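Local coordinates for protein nucleoside permease NupG (Escherichia coli K-12, PDB 7DLA) that carries purine and pyrimidine nucleosides across the bacterial inner membrane in symport with protons, as a member of the major facilitator superfamily, at residues L83-Q88 and L162-A166. The protein carries 1 engineered substitution. Numbering follows the deposited sequence.
Sequences LFMAAQ and LYIGA
With CG anti to the backbone N (chi1 173°), the ring of Phe84 is carried up to the ring of Tyr163, which a chi1 of -88° swings from helix 160-177 to meet Phe84, Ala87 and Gln88. The two rings meet obliquely, their planes at 49° and their centroids 5.4 Å apart; CD1 of Phe84 lies at the edge of the Tyr163 ring, near its plane and against CE1, while CE1 of Phe84 rises from that plane on the side away from Ala87. One face of the Tyr163 ring receives the methyl group of Ala87, a CH-pi contact in which CB lies 3.9 Å from the ring centroid and almost on its normal. Beyond the ring, the phenolic OH of Tyr163 reaches CG of Gln88 at 3.6 Å.

The branched end of Leu162 lies on the other side of Ala87 from the tyrosine ring. Its CB meets CB of Ala87 at 3.8 Å, CD1 rests on the backbone between Ala86 and Ala87 and on the Ala86 methyl, and CD2 touches CD2 of Leu83 at 3.7 Å, the two leucine side chains crossing at about a right angle. One turn further along, CB of Ala166 fits against CB of Leu83. No hydrogen bond joins the segments; the small size of Gly165 and Ala166 is consistent with the 5.2 Å between the CA atoms of Leu83 and Ala166.

The contact pairs the periplasmic end of helix 68-86 with the beginning of helix 160-177, the third and sixth transmembrane helices, within the N-terminal six-helix bundle of the major facilitator fold; Trp21 touches both leucines, while Leu83, Met85 and Ala86 also pack on helix 92-122.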
loop_
_atom_site.group_PDB
_atom_site.type_symbol
_atom_site.label_atom_id
_atom_site.label_comp_id
_atom_site.label_asym_id
_atom_site.label_seq_id
_atom_site.Cartn_x
_atom_site.Cartn_y
_atom_site.Cartn_z
ATOM N N LEU A 83 13.197 10.062 -7.256
ATOM C CA LEU A 83 12.247 10.951 -6.587
ATOM C C LEU A 83 12.592 12.421 -6.870
ATOM O O LEU A 83 11.709 13.255 -7.167
ATOM C CB LEU A 83 12.262 10.604 -5.083
ATOM C CG LEU A 83 11.435 9.340 -4.747
ATOM C CD1 LEU A 83 11.852 8.642 -3.470
ATOM C CD2 LEU A 83 9.950 9.638 -4.687
ATOM N N PHE A 84 13.894 12.728 -6.832
ATOM C CA PHE A 84 14.389 14.037 -7.244
ATOM C C PHE A 84 13.918 14.349 -8.662
ATOM O O PHE A 84 13.213 15.340 -8.886
ATOM C CB PHE A 84 15.922 14.033 -7.142
ATOM C CG PHE A 84 16.602 15.264 -7.690
ATOM C CD1 PHE A 84 16.820 16.357 -6.866
ATOM C CD2 PHE A 84 17.052 15.318 -9.007
ATOM C CE1 PHE A 84 17.447 17.486 -7.339
ATOM C CE2 PHE A 84 17.672 16.446 -9.496
ATOM C CZ PHE A 84 17.873 17.537 -8.662
ATOM N N MET A 85 14.260 13.471 -9.631
ATOM C CA MET A 85 13.855 13.704 -11.021
ATOM C C MET A 85 12.349 13.854 -11.159
ATOM O O MET A 85 11.860 14.564 -12.044
ATOM C CB MET A 85 14.305 12.569 -11.929
ATOM C CG MET A 85 15.764 12.483 -12.243
ATOM S SD MET A 85 16.005 11.013 -13.267
ATOM C CE MET A 85 15.968 11.690 -14.942
ATOM N N ALA A 86 11.597 13.153 -10.318
ATOM C CA ALA A 86 10.143 13.170 -10.419
ATOM C C ALA A 86 9.592 14.540 -10.043
ATOM O O ALA A 86 8.600 15.000 -10.631
ATOM C CB ALA A 86 9.543 12.054 -9.538
ATOM N N ALA A 87 10.234 15.213 -9.077
ATOM C CA ALA A 87 9.863 16.600 -8.807
ATOM C C ALA A 87 10.172 17.540 -9.981
ATOM O O ALA A 87 9.735 18.693 -9.964
ATOM C CB ALA A 87 10.537 17.082 -7.535
ATOM N N GLN A 88 10.880 17.074 -11.010
ATOM C CA GLN A 88 11.122 17.844 -12.225
ATOM C C GLN A 88 10.356 17.313 -13.435
ATOM O O GLN A 88 10.626 17.712 -14.573
ATOM C CB GLN A 88 12.621 17.894 -12.520
ATOM C CG GLN A 88 13.455 18.439 -11.379
ATOM C CD GLN A 88 14.604 19.267 -11.914
ATOM O OE1 GLN A 88 15.571 18.722 -12.466
ATOM N NE2 GLN A 88 14.450 20.598 -11.866
ATOM N N LEU A 162 8.112 15.494 -3.005
ATOM C CA LEU A 162 9.028 14.581 -3.680
ATOM C C LEU A 162 10.482 14.879 -3.311
ATOM O O LEU A 162 11.295 13.957 -3.113
ATOM C CB LEU A 162 8.824 14.705 -5.185
ATOM C CG LEU A 162 7.672 13.944 -5.841
ATOM C CD1 LEU A 162 7.753 14.167 -7.315
ATOM C CD2 LEU A 162 7.658 12.454 -5.542
ATOM N N TYR A 163 10.833 16.163 -3.221
ATOM C CA TYR A 163 12.181 16.508 -2.783
ATOM C C TYR A 163 12.431 15.956 -1.394
ATOM O O TYR A 163 13.488 15.382 -1.125
ATOM C CB TYR A 163 12.384 18.030 -2.822
ATOM C CG TYR A 163 12.865 18.460 -4.170
ATOM C CD1 TYR A 163 13.666 17.620 -4.909
ATOM C CD2 TYR A 163 12.466 19.660 -4.737
ATOM C CE1 TYR A 163 14.095 17.956 -6.150
ATOM C CE2 TYR A 163 12.887 20.012 -6.012
ATOM C CZ TYR A 163 13.713 19.143 -6.710
ATOM O OH TYR A 163 14.174 19.416 -7.979
ATOM N N ILE A 164 11.434 16.077 -0.520
ATOM C CA ILE A 164 11.556 15.599 0.853
ATOM C C ILE A 164 11.696 14.076 0.888
ATOM O O ILE A 164 12.498 13.529 1.648
ATOM C CB ILE A 164 10.339 16.078 1.660
ATOM C CG1 ILE A 164 10.236 17.595 1.567
ATOM C CG2 ILE A 164 10.432 15.628 3.100
ATOM C CD1 ILE A 164 9.091 18.156 2.348
ATOM N N GLY A 165 10.915 13.365 0.081
ATOM C CA GLY A 165 11.055 11.920 0.041
ATOM C C GLY A 165 12.436 11.478 -0.404
ATOM O O GLY A 165 13.033 10.574 0.183
ATOM N N ALA A 166 12.958 12.094 -1.465
ATOM C CA ALA A 166 14.335 11.793 -1.867
ATOM C C ALA A 166 15.339 12.131 -0.764
ATOM O O ALA A 166 16.336 11.422 -0.572
ATOM C CB ALA A 166 14.682 12.557 -3.148
#